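Local coordinates for protein methyltransferase (Thermus thermophilus, PDB 1WS6) that probably transfers methyl groups from S-adenosylmethionine to a substrate, possibly ribosomal RNA, as a class I methyltransferase of the RsmD-like family, at residues 13-18 with 79-84; 47-52 with 95-100; 26-31 with 56-61; 32-37 with 157-162; 116-119 with 123-126. All coordinates share one frame; numbering follows the deposited sequence.

The five contacts lie in and around a seven-stranded sheet in the 3-2-1-4-5-7-6 order of class I methyltransferases. Contact 2 holds the glycine-rich turn after strand 44-48, and contact 5 the proline pair after strand 111-116; both probably border the cofactor and substrate pocket. Their centres lie about 11 Å apart, and Phe49 CD1 reaches Pro118 CB at 3.5 Å. Contact 1 braces the other end of the turn: Asn82 ND2 lies 3.0 Å from Ser52 O, although the centres of contacts 1 and 2 are about 16 Å apart. Contacts 3 and 4 share helix 25-38, with centres about 10 Å apart, and contact 4 is about 10 Å from contact 5 at the nearest atoms.

Contact 1 of 5, residues 13-18 with 79-84; sequences ALKVPA and LKENVR
Asn82, on helix 73-86, reaches across to the loop after strand 13-14 and grips the backbone of Lys15 with both ends of its amide. From CB, which packs 4.0 Å from Leu14 CD2, the chain turns with CG beside the backbone N (chi1 -73°), and this aims the amide away from the helix. OD1 then accepts from Lys15 N at 2.7 Å, the donor lying somewhat out of the carbonyl plane. ND2 gives one hydrogen to Lys15 O at 2.8 Å in a nearly straight bond (176°) that lies in the amide plane and uses a lone pair of the carbonyl, and the other to Ser52 O. One side chain thus mimics a neighbouring strand for a single residue, and these bonds fix which end of the amide is oxygen and which is nitrogen. Farther out, the Lys15 side chain crosses that of Glu81 at about a right angle. OE2 is modelled too close to the lysine carbons CD and CE, so the geometry of its ion pair with NZ is doubtful. The buried amide has its hydrogen-bonding needs met by backbone, whereas the ion pair nearer the surface probably adds mainly electrostatic attraction.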
# COMPACT_ATOMS: atom_id res chain seq x y z
N ALA A 13 -4.34 8.17 15.54
CA ALA A 13 -3.15 8.84 15.02
C ALA A 13 -2.01 7.84 14.81
O ALA A 13 -1.80 6.94 15.62
CB ALA A 13 -2.70 9.94 15.97
N LEU A 14 -1.27 8.01 13.73
CA LEU A 14 -0.17 7.11 13.47
C LEU A 14 1.15 7.82 13.62
O LEU A 14 1.31 8.94 13.14
CB LEU A 14 -0.29 6.53 12.05
CG LEU A 14 -1.57 5.73 11.76
CD1 LEU A 14 -1.60 5.30 10.30
CD2 LEU A 14 -1.62 4.53 12.70
N LYS A 15 2.10 7.19 14.31
CA LYS A 15 3.41 7.78 14.47
C LYS A 15 4.07 7.75 13.09
O LYS A 15 4.17 6.68 12.48
CB LYS A 15 4.26 6.97 15.47
CG LYS A 15 3.73 6.92 16.90
CD LYS A 15 4.71 6.14 17.79
CE LYS A 15 4.28 6.08 19.27
NZ LYS A 15 3.14 5.14 19.55
N VAL A 16 4.51 8.90 12.59
CA VAL A 16 5.16 8.95 11.28
C VAL A 16 6.43 9.80 11.30
O VAL A 16 6.39 10.99 11.59
CB VAL A 16 4.20 9.50 10.21
CG1 VAL A 16 2.98 8.61 10.10
CG2 VAL A 16 3.79 10.92 10.55
N PRO A 17 7.57 9.19 10.96
CA PRO A 17 8.86 9.89 10.95
C PRO A 17 8.83 11.13 10.04
O PRO A 17 8.25 11.10 8.95
CB PRO A 17 9.83 8.82 10.45
CG PRO A 17 8.98 8.01 9.53
CD PRO A 17 7.69 7.87 10.32
N ALA A 18 9.45 12.21 10.50
CA ALA A 18 9.49 13.46 9.75
C ALA A 18 10.05 13.28 8.34
O ALA A 18 10.10 14.22 7.55
CB ALA A 18 10.32 14.50 10.51
N LEU A 79 6.27 1.11 12.50
CA LEU A 79 5.18 0.33 11.93
C LEU A 79 4.55 -0.57 12.99
O LEU A 79 3.33 -0.65 13.11
CB LEU A 79 5.73 -0.54 10.79
CG LEU A 79 4.79 -0.89 9.65
CD1 LEU A 79 5.29 -2.16 8.99
CD2 LEU A 79 3.39 -1.11 10.16
N LYS A 80 5.40 -1.23 13.77
CA LYS A 80 4.93 -2.12 14.81
C LYS A 80 4.26 -1.35 15.92
O LYS A 80 3.26 -1.80 16.49
CB LYS A 80 6.11 -2.94 15.35
CG LYS A 80 6.68 -3.88 14.29
CD LYS A 80 7.76 -4.78 14.84
CE LYS A 80 8.27 -5.73 13.75
NZ LYS A 80 9.35 -6.63 14.23
N GLU A 81 4.79 -0.17 16.24
CA GLU A 81 4.18 0.65 17.26
C GLU A 81 2.79 1.04 16.77
O GLU A 81 1.84 1.07 17.55
CB GLU A 81 5.00 1.92 17.52
CG GLU A 81 6.41 1.68 18.04
CD GLU A 81 7.03 2.93 18.66
OE1 GLU A 81 8.24 2.90 18.99
OE2 GLU A 81 6.30 3.93 18.84
N ASN A 82 2.68 1.31 15.48
CA ASN A 82 1.40 1.71 14.92
C ASN A 82 0.40 0.57 14.87
O ASN A 82 -0.80 0.79 15.05
CB ASN A 82 1.58 2.34 13.54
CG ASN A 82 2.17 3.74 13.61
OD1 ASN A 82 1.93 4.47 14.56
ND2 ASN A 82 2.95 4.13 12.59
N VAL A 83 0.88 -0.65 14.63
CA VAL A 83 0.02 -1.82 14.60
C VAL A 83 -0.57 -1.95 16.00
O VAL A 83 -1.73 -2.33 16.17
CB VAL A 83 0.82 -3.10 14.20
CG1 VAL A 83 0.08 -4.36 14.63
CG2 VAL A 83 1.04 -3.13 12.69
N ARG A 84 0.24 -1.61 17.00
CA ARG A 84 -0.17 -1.66 18.40
C ARG A 84 -1.20 -0.58 18.71
O ARG A 84 -2.28 -0.88 19.23
CB ARG A 84 1.04 -1.47 19.31
CG ARG A 84 1.83 -2.74 19.54
CD ARG A 84 1.31 -3.54 20.73
NE ARG A 84 1.97 -3.15 21.98
CZ ARG A 84 1.82 -3.78 23.14
NH1 ARG A 84 1.04 -4.85 23.23
NH2 ARG A 84 2.48 -3.36 24.22

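Contact 2 of 5, residues 47-52 with 95-100; sequences DPFAGS and LPVEVF. Unlike the reference sequence in segment 47-52: Pro48 (reference Leu).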
# COMPACT_ATOMS: atom_id res chain seq x y z
N ASP A 47 1.06 -4.32 0.77
CA ASP A 47 1.62 -2.98 0.78
C ASP A 47 3.13 -2.97 0.93
O ASP A 47 3.65 -2.85 2.04
CB ASP A 47 0.98 -2.13 1.88
CG ASP A 47 1.60 -0.74 2.00
OD1 ASP A 47 2.22 -0.25 1.03
OD2 ASP A 47 1.46 -0.11 3.08
N PRO A 48 3.85 -3.13 -0.18
CA PRO A 48 5.32 -3.14 -0.20
C PRO A 48 5.72 -1.67 -0.11
O PRO A 48 5.04 -0.80 -0.65
CB PRO A 48 5.64 -3.75 -1.56
CG PRO A 48 4.51 -3.21 -2.42
CD PRO A 48 3.29 -3.32 -1.53
N PHE A 49 6.82 -1.39 0.58
CA PHE A 49 7.28 -0.01 0.77
C PHE A 49 6.37 0.68 1.75
O PHE A 49 6.19 1.90 1.69
CB PHE A 49 7.29 0.77 -0.54
CG PHE A 49 8.43 0.43 -1.43
CD1 PHE A 49 8.21 -0.16 -2.66
CD2 PHE A 49 9.73 0.68 -1.03
CE1 PHE A 49 9.26 -0.50 -3.48
CE2 PHE A 49 10.79 0.35 -1.85
CZ PHE A 49 10.56 -0.24 -3.07
N ALA A 50 5.77 -0.09 2.65
CA ALA A 50 4.91 0.50 3.65
C ALA A 50 5.87 1.36 4.45
O ALA A 50 7.08 1.12 4.43
CB ALA A 50 4.32 -0.59 4.52
N GLY A 51 5.38 2.38 5.13
CA GLY A 51 6.30 3.18 5.92
C GLY A 51 5.90 2.94 7.35
O GLY A 51 6.13 1.85 7.90
N SER A 52 5.29 3.94 7.96
CA SER A 52 4.79 3.81 9.31
C SER A 52 3.55 2.94 9.14
O SER A 52 3.00 2.43 10.12
CB SER A 52 4.39 5.17 9.87
OG SER A 52 5.46 6.09 9.76
N LEU A 95 11.77 -6.63 5.35
CA LEU A 95 12.80 -6.93 4.37
C LEU A 95 12.54 -6.17 3.08
O LEU A 95 11.43 -5.69 2.85
CB LEU A 95 12.85 -8.44 4.12
CG LEU A 95 11.54 -9.13 3.80
CD1 LEU A 95 11.19 -8.89 2.36
CD2 LEU A 95 11.66 -10.62 4.06
N PRO A 96 13.57 -6.03 2.25
CA PRO A 96 13.48 -5.32 0.97
C PRO A 96 12.44 -5.94 0.06
O PRO A 96 12.26 -7.16 0.02
CB PRO A 96 14.90 -5.42 0.42
CG PRO A 96 15.43 -6.66 1.03
CD PRO A 96 14.92 -6.59 2.44
N VAL A 97 11.73 -5.08 -0.66
CA VAL A 97 10.69 -5.54 -1.57
C VAL A 97 11.24 -6.48 -2.64
O VAL A 97 10.56 -7.41 -3.07
CB VAL A 97 10.02 -4.33 -2.25
CG1 VAL A 97 8.95 -4.79 -3.23
CG2 VAL A 97 9.43 -3.43 -1.17
N GLU A 98 12.48 -6.23 -3.05
CA GLU A 98 13.14 -7.04 -4.07
C GLU A 98 13.41 -8.48 -3.62
O GLU A 98 13.69 -9.36 -4.43
CB GLU A 98 14.44 -6.37 -4.50
CG GLU A 98 15.38 -6.05 -3.33
CD GLU A 98 16.75 -5.54 -3.79
OE1 GLU A 98 16.84 -4.39 -4.28
OE2 GLU A 98 17.73 -6.31 -3.67
N VAL A 99 13.34 -8.72 -2.31
CA VAL A 99 13.55 -10.06 -1.79
C VAL A 99 12.19 -10.68 -1.55
O VAL A 99 11.96 -11.85 -1.85
CB VAL A 99 14.34 -10.06 -0.45
CG1 VAL A 99 14.38 -11.48 0.12
CG2 VAL A 99 15.75 -9.52 -0.65
N PHE A 100 11.27 -9.88 -1.02
CA PHE A 100 9.92 -10.35 -0.72
C PHE A 100 9.14 -10.89 -1.91
O PHE A 100 8.58 -11.98 -1.85
CB PHE A 100 9.09 -9.23 -0.08
CG PHE A 100 7.64 -9.59 0.10
CD1 PHE A 100 7.22 -10.32 1.20
CD2 PHE A 100 6.70 -9.22 -0.85
CE1 PHE A 100 5.89 -10.68 1.36
CE2 PHE A 100 5.37 -9.57 -0.71
CZ PHE A 100 4.96 -10.30 0.40
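After Asp47, whose OD2 accepts a weak hydrogen bond from Gly56 N in the first turn of helix 54-61, Pro48 sets its ring carbon CB against both methyls of Val97, with CG2 at 3.8 Å and CG1 at 3.9 Å. This proline ends strand 44-48 and stands where the reference sequence has leucine. Phe49 comes next, where the chain leaves the strand with a positive phi of 73°. Its CG stands beside the backbone N (chi1 -76°), which swings the ring across to helix 97-106. There Val97 CG2 sits almost centrally over one face, 3.7 Å from the ring centroid and only 9° off the normal, a CH-pi contact. The same methyl therefore serves both Pro48 and Phe49, while CG1 also meets Pro48 CB. Val97 itself is the first residue of its helix, whose opening turn is bonded through Pro96 O, which accepts from Val99 N and Phe100 N. The selenomethionine Met116 of strand 111-116 touches Pro48, Phe49 and Val97 and closes the apolar cluster. Strand 44-48, the glycine-rich turn that continues through Gly51, and the helix that follows are together consistent with the first conserved motif of class I methyltransferases, a strand-turn-helix whose turn typically cradles S-adenosylmethionine.

Contact 3 of 5, residues 26-31 with 56-61; sequences RLRKAL and GLEAAS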
# COMPACT_ATOMS: atom_id res chain seq x y z
N ARG A 26 -6.74 13.30 0.70
CA ARG A 26 -7.81 13.06 -0.26
C ARG A 26 -7.47 11.89 -1.18
O ARG A 26 -8.36 11.26 -1.75
CB ARG A 26 -8.17 14.32 -1.06
CG ARG A 26 -7.03 15.14 -1.61
CD ARG A 26 -7.54 16.55 -1.97
NE ARG A 26 -8.67 16.54 -2.91
CZ ARG A 26 -8.56 16.37 -4.23
NH1 ARG A 26 -7.37 16.21 -4.79
NH2 ARG A 26 -9.65 16.36 -4.99
N LEU A 27 -6.18 11.59 -1.28
CA LEU A 27 -5.70 10.47 -2.08
C LEU A 27 -6.15 9.19 -1.37
O LEU A 27 -6.93 8.41 -1.92
CB LEU A 27 -4.17 10.53 -2.13
CG LEU A 27 -3.27 9.50 -2.83
CD1 LEU A 27 -3.50 8.10 -2.25
CD2 LEU A 27 -3.54 9.52 -4.30
N ARG A 28 -5.67 8.98 -0.14
CA ARG A 28 -6.04 7.80 0.63
C ARG A 28 -7.54 7.64 0.73
O ARG A 28 -8.08 6.55 0.51
CB ARG A 28 -5.47 7.87 2.04
CG ARG A 28 -3.98 7.61 2.14
CD ARG A 28 -3.55 7.62 3.60
NE ARG A 28 -3.89 8.86 4.28
CZ ARG A 28 -4.29 8.92 5.55
NH1 ARG A 28 -4.39 7.79 6.25
NH2 ARG A 28 -4.61 10.08 6.11
N LYS A 29 -8.22 8.73 1.07
CA LYS A 29 -9.66 8.71 1.20
C LYS A 29 -10.33 8.30 -0.10
O LYS A 29 -11.32 7.57 -0.08
CB LYS A 29 -10.19 10.09 1.62
CG LYS A 29 -11.69 10.13 1.78
CD LYS A 29 -12.17 11.48 2.26
CE LYS A 29 -13.65 11.44 2.67
NZ LYS A 29 -14.56 11.09 1.54
N ALA A 30 -9.81 8.76 -1.23
CA ALA A 30 -10.41 8.40 -2.52
C ALA A 30 -10.13 6.95 -2.88
O ALA A 30 -11.04 6.22 -3.29
CB ALA A 30 -9.91 9.33 -3.64
N LEU A 31 -8.89 6.53 -2.72
CA LEU A 31 -8.53 5.16 -3.04
C LEU A 31 -9.45 4.16 -2.34
O LEU A 31 -9.98 3.24 -2.97
CB LEU A 31 -7.08 4.86 -2.65
CG LEU A 31 -6.77 3.37 -2.89
CD1 LEU A 31 -7.01 3.04 -4.36
CD2 LEU A 31 -5.35 3.04 -2.50
N GLY A 56 -1.31 0.62 4.38
CA GLY A 56 -1.55 -0.76 4.76
C GLY A 56 -2.40 -0.90 6.02
O GLY A 56 -3.20 -1.84 6.14
N LEU A 57 -2.24 0.01 6.98
CA LEU A 57 -3.03 -0.06 8.20
C LEU A 57 -4.46 0.39 7.93
O LEU A 57 -5.40 -0.06 8.60
CB LEU A 57 -2.40 0.81 9.29
CG LEU A 57 -1.09 0.24 9.85
CD1 LEU A 57 -0.51 1.18 10.91
CD2 LEU A 57 -1.37 -1.13 10.46
N GLU A 58 -4.62 1.27 6.94
CA GLU A 58 -5.94 1.75 6.58
C GLU A 58 -6.71 0.55 6.03
O GLU A 58 -7.88 0.34 6.34
CB GLU A 58 -5.84 2.84 5.52
CG GLU A 58 -7.18 3.41 5.06
CD GLU A 58 -7.86 4.25 6.13
OE1 GLU A 58 -7.17 5.03 6.81
OE2 GLU A 58 -9.10 4.14 6.26
N ALA A 59 -6.04 -0.26 5.21
CA ALA A 59 -6.67 -1.44 4.63
C ALA A 59 -7.07 -2.39 5.76
O ALA A 59 -8.18 -2.92 5.77
CB ALA A 59 -5.70 -2.15 3.67
N ALA A 60 -6.16 -2.61 6.70
CA ALA A 60 -6.43 -3.50 7.82
C ALA A 60 -7.64 -3.01 8.59
O ALA A 60 -8.53 -3.78 8.93
CB ALA A 60 -5.23 -3.58 8.73
N SER A 61 -7.67 -1.71 8.85
CA SER A 61 -8.77 -1.12 9.59
C SER A 61 -10.08 -1.28 8.85
O SER A 61 -11.15 -1.27 9.46
CB SER A 61 -8.51 0.37 9.84
OG SER A 61 -9.60 0.96 10.52
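Helix 54-61, which follows the glycine-rich turn of the Rossmann-like fold, faces helix 25-38 through one buried pair of opposite charges, Glu58 and Arg28. The approach is a long salt bridge: Arg28 NH1 and Glu58 OE1 are 4.0 Å apart. The oxygen lies well out of the guanidinium plane, and the two flat groups are turned 75° from each other. No N-H of the guanidinium points at the carboxylate, so the pair rests on charge alone. Hydrogen bonds to the N-terminal chain engage both groups: Arg28 NH1 donates to Arg3 O, while Glu58 OE1 and OE2 accept from Leu5 N and Gly6 N, with Glu62 near OE2 a like charge that the arginine may partly offset. The torsions fit this division of labour. Glu58 leaves its helix with CG opposite the backbone N (chi1 180°), then folds at chi2 (70°) to turn both oxygens to those amides. The closest CA atoms, of Arg28 and Glu58, are 8.5 Å apart, and the long side chains bridge the gap. Phe32, one turn on from Arg28, fills in against Glu58. Elsewhere, helix 54-61 packs Leu57 against Asn82 and Val83 of helix 73-86, while helix 25-38 lays Leu27 and Ala30 on Tyr161 of strand 157-161.

Contact 4 of 5, residues 32-37 with 157-162; sequences FDYLRL and ERRVYG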
# COMPACT_ATOMS: atom_id res chain seq x y z
N PHE A 32 -9.65 4.33 -1.04
CA PHE A 32 -10.50 3.41 -0.30
C PHE A 32 -12.00 3.55 -0.54
O PHE A 32 -12.73 2.56 -0.42
CB PHE A 32 -10.13 3.47 1.19
CG PHE A 32 -8.81 2.79 1.49
CD1 PHE A 32 -8.72 1.41 1.53
CD2 PHE A 32 -7.65 3.53 1.60
CE1 PHE A 32 -7.50 0.77 1.66
CE2 PHE A 32 -6.42 2.90 1.74
CZ PHE A 32 -6.35 1.51 1.77
N ASP A 33 -12.47 4.74 -0.90
CA ASP A 33 -13.89 4.90 -1.20
C ASP A 33 -14.15 3.97 -2.37
O ASP A 33 -15.17 3.28 -2.42
CB ASP A 33 -14.24 6.32 -1.66
CG ASP A 33 -14.32 7.32 -0.53
OD1 ASP A 33 -14.43 6.92 0.64
OD2 ASP A 33 -14.28 8.53 -0.85
N TYR A 34 -13.21 3.96 -3.30
CA TYR A 34 -13.29 3.12 -4.49
C TYR A 34 -13.13 1.64 -4.15
O TYR A 34 -13.92 0.81 -4.59
CB TYR A 34 -12.20 3.52 -5.48
CG TYR A 34 -12.17 2.66 -6.71
CD1 TYR A 34 -13.18 2.73 -7.66
CD2 TYR A 34 -11.15 1.74 -6.90
CE1 TYR A 34 -13.18 1.92 -8.77
CE2 TYR A 34 -11.14 0.91 -8.01
CZ TYR A 34 -12.16 1.01 -8.94
OH TYR A 34 -12.16 0.18 -10.04
N LEU A 35 -12.11 1.32 -3.37
CA LEU A 35 -11.83 -0.05 -2.99
C LEU A 35 -12.94 -0.78 -2.26
O LEU A 35 -13.19 -1.95 -2.52
CB LEU A 35 -10.54 -0.11 -2.17
CG LEU A 35 -9.27 -0.51 -2.92
CD1 LEU A 35 -9.36 -0.09 -4.38
CD2 LEU A 35 -8.07 0.12 -2.24
N ARG A 36 -13.62 -0.11 -1.33
CA ARG A 36 -14.69 -0.80 -0.62
C ARG A 36 -15.91 -0.91 -1.55
O ARG A 36 -16.73 -1.82 -1.42
CB ARG A 36 -15.04 -0.09 0.69
CG ARG A 36 -15.88 1.16 0.57
CD ARG A 36 -16.21 1.71 1.97
NE ARG A 36 -15.04 2.28 2.61
CZ ARG A 36 -14.62 3.53 2.41
NH1 ARG A 36 -15.30 4.33 1.60
NH2 ARG A 36 -13.52 3.98 3.00
N LEU A 37 -16.00 0.01 -2.50
CA LEU A 37 -17.09 -0.01 -3.46
C LEU A 37 -16.87 -1.15 -4.46
O LEU A 37 -17.81 -1.85 -4.84
CB LEU A 37 -17.16 1.33 -4.20
CG LEU A 37 -18.33 1.61 -5.14
CD1 LEU A 37 -18.24 0.74 -6.39
CD2 LEU A 37 -19.63 1.36 -4.40
N GLU A 157 -5.75 2.98 -16.18
CA GLU A 157 -6.36 4.29 -15.99
C GLU A 157 -5.79 5.04 -14.80
O GLU A 157 -5.44 4.44 -13.78
CB GLU A 157 -7.87 4.13 -15.85
CG GLU A 157 -8.48 3.50 -17.08
CD GLU A 157 -7.68 3.86 -18.33
OE1 GLU A 157 -6.86 3.02 -18.78
OE2 GLU A 157 -7.86 4.98 -18.84
N ARG A 158 -5.69 6.35 -14.93
CA ARG A 158 -5.15 7.15 -13.85
C ARG A 158 -6.12 8.14 -13.22
O ARG A 158 -7.14 8.50 -13.80
CB ARG A 158 -3.89 7.90 -14.32
CG ARG A 158 -4.01 8.53 -15.69
CD ARG A 158 -2.99 9.66 -15.86
NE ARG A 158 -1.62 9.19 -15.71
CZ ARG A 158 -0.60 9.99 -15.38
NH1 ARG A 158 -0.81 11.28 -15.18
NH2 ARG A 158 0.61 9.48 -15.25
N ARG A 159 -5.80 8.52 -11.99
CA ARG A 159 -6.56 9.48 -11.21
C ARG A 159 -5.50 10.39 -10.60
O ARG A 159 -4.59 9.91 -9.93
CB ARG A 159 -7.34 8.80 -10.07
CG ARG A 159 -8.72 8.25 -10.42
CD ARG A 159 -8.67 6.78 -10.77
NE ARG A 159 -9.95 6.10 -10.55
CZ ARG A 159 -10.48 5.85 -9.36
NH1 ARG A 159 -9.85 6.23 -8.25
NH2 ARG A 159 -11.65 5.22 -9.27
N VAL A 160 -5.62 11.69 -10.86
CA VAL A 160 -4.68 12.67 -10.35
C VAL A 160 -5.23 13.37 -9.11
O VAL A 160 -6.41 13.70 -9.05
CB VAL A 160 -4.37 13.73 -11.43
CG1 VAL A 160 -3.50 14.83 -10.85
CG2 VAL A 160 -3.69 13.06 -12.61
N TYR A 161 -4.36 13.59 -8.12
CA TYR A 161 -4.72 14.26 -6.87
C TYR A 161 -3.64 15.28 -6.58
O TYR A 161 -2.63 14.98 -5.94
CB TYR A 161 -4.81 13.27 -5.71
CG TYR A 161 -5.90 12.25 -5.92
CD1 TYR A 161 -5.61 10.99 -6.44
CD2 TYR A 161 -7.22 12.57 -5.67
CE1 TYR A 161 -6.62 10.10 -6.71
CE2 TYR A 161 -8.23 11.68 -5.95
CZ TYR A 161 -7.93 10.45 -6.47
OH TYR A 161 -8.94 9.58 -6.78
N GLY A 162 -3.86 16.50 -7.06
CA GLY A 162 -2.87 17.54 -6.86
C GLY A 162 -1.59 17.20 -7.61
O GLY A 162 -1.57 17.18 -8.84
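Arg159, on the outermost strand 157-161, brings its guanidinium, NH2 first, over a face of the Tyr34 ring in a cation-pi contact. CZ is 4.6 Å from the ring centroid, 17° off the normal. The nearest atom is NH2, which stands 3.3 Å from Tyr34 CD1 and is displaced from the middle of the ring to its rim. The guanidinium does not lie flat on the ring: the two planes are 69° apart, so one terminal nitrogen leads. A bend at chi2 in the arginine carries it there, while Tyr34 projects from helix 25-38 with CG opposite the backbone N (chi1 177°). The tyrosine hydroxyl is engaged elsewhere, in a hydrogen bond with Arg38 NH1. Ionic pairing occurs within the helix: Arg36 NH1 donates to Asp33 OD1 at 2.9 Å, on the anti side of the carboxylate and nearly in the guanidinium plane. Phe32 O sits over a face of that guanidinium, and Arg36 NH2 has a further salt bridge to Glu62. Outside the pair, Tyr34 also rests on Leu142 of strand 141-148. Helix 25-38 thus packs on strand 157-161 and on Leu142, at the end of the sheet where the reversed strand 164-170 lies between strands 141-148 and 157-161, the 5-7-6 order of the class I methyltransferase fold.

Contact 5 of 5, residues 116-119 with 123-126; sequences MAPP and DLAA
Two arms of one short loop, only three residues apart, fold together so that Leu124 meets Pro118, although the spacing is doubtful because Leu124 CD2 is modelled closer to Pro118 CG than two carbons can sit. The loop follows strand 111-116, where class I methyltransferases of this kind carry motif IV, commonly Asn-Pro-Pro-Tyr or Asp-Pro-Pro-Tyr; here the prolines are preceded by Ala117. In relatives this motif lines the place where the base to be methylated enters, and a similar role is plausible here. Leu124 holds CG beside its backbone N (chi1 -50°), and this brings its CD2 methyl across to the Pro118 ring. The same methyl lies 3.7 Å from Pro119 O, a contact with backbone rather than with the second ring. Around this pair, Leu124 also rests on His147 and Pro148 at the end of strand 141-148, while Pro118 touches Leu127 and Phe128 of helix 126-134 and the ring of Phe49. Selenomethionine at position 116 ends the strand and packs on Phe128 and Leu131. The second arm leads straight into helix 126-134, with Ala125 at its N-cap, and an Asx motif steadies the turn. Asp123 OD2 accepts from Ala126 N at 3.2 Å, with an N-H...O angle of 162°; the donor comes from above the carboxylate plane, 63° out of it, and the backbone Asp123 O adds a weak bond to the same nitrogen.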
# COMPACT_ATOMS: atom_id res chain seq x y z
N MSE A 116 1.35 0.21 -4.10
CA MSE A 116 2.75 0.56 -3.97
C MSE A 116 3.00 2.06 -4.11
O MSE A 116 2.71 2.67 -5.14
CB MSE A 116 3.56 -0.21 -5.00
CG MSE A 116 5.02 0.15 -5.04
SE MSE A 116 6.03 -1.06 -6.15
CE MSE A 116 6.56 -2.26 -4.76
N ALA A 117 3.54 2.66 -3.05
CA ALA A 117 3.87 4.07 -3.05
C ALA A 117 5.31 4.23 -2.57
O ALA A 117 5.57 4.69 -1.45
CB ALA A 117 2.91 4.83 -2.13
N PRO A 118 6.27 3.83 -3.41
CA PRO A 118 7.69 3.93 -3.05
C PRO A 118 8.19 5.37 -3.08
O PRO A 118 7.56 6.24 -3.68
CB PRO A 118 8.36 3.05 -4.09
CG PRO A 118 7.51 3.23 -5.29
CD PRO A 118 6.10 3.25 -4.75
N PRO A 119 9.31 5.65 -2.40
CA PRO A 119 9.85 7.01 -2.41
C PRO A 119 10.22 7.43 -3.83
O PRO A 119 10.98 6.76 -4.50
CB PRO A 119 11.05 6.91 -1.47
CG PRO A 119 11.46 5.49 -1.56
CD PRO A 119 10.14 4.76 -1.57
N ASP A 123 13.55 4.51 -8.97
CA ASP A 123 13.09 4.37 -10.34
C ASP A 123 11.66 3.83 -10.33
O ASP A 123 11.43 2.64 -10.52
CB ASP A 123 14.02 3.42 -11.11
CG ASP A 123 13.69 3.33 -12.60
OD1 ASP A 123 14.62 3.08 -13.39
OD2 ASP A 123 12.51 3.49 -12.98
N LEU A 124 10.70 4.72 -10.10
CA LEU A 124 9.31 4.32 -10.08
C LEU A 124 8.93 4.02 -11.51
O LEU A 124 8.56 4.92 -12.27
CB LEU A 124 8.41 5.44 -9.57
CG LEU A 124 8.78 6.14 -8.27
CD1 LEU A 124 7.59 6.98 -7.82
CD2 LEU A 124 9.14 5.12 -7.21
N ALA A 125 9.01 2.75 -11.88
CA ALA A 125 8.69 2.31 -13.23
C ALA A 125 9.31 0.94 -13.29
O ALA A 125 8.65 -0.05 -13.60
CB ALA A 125 9.32 3.23 -14.26
N ALA A 126 10.60 0.88 -12.98
CA ALA A 126 11.28 -0.40 -12.94
C ALA A 126 10.63 -1.12 -11.74
O ALA A 126 10.35 -2.31 -11.81
CB ALA A 126 12.77 -0.21 -12.71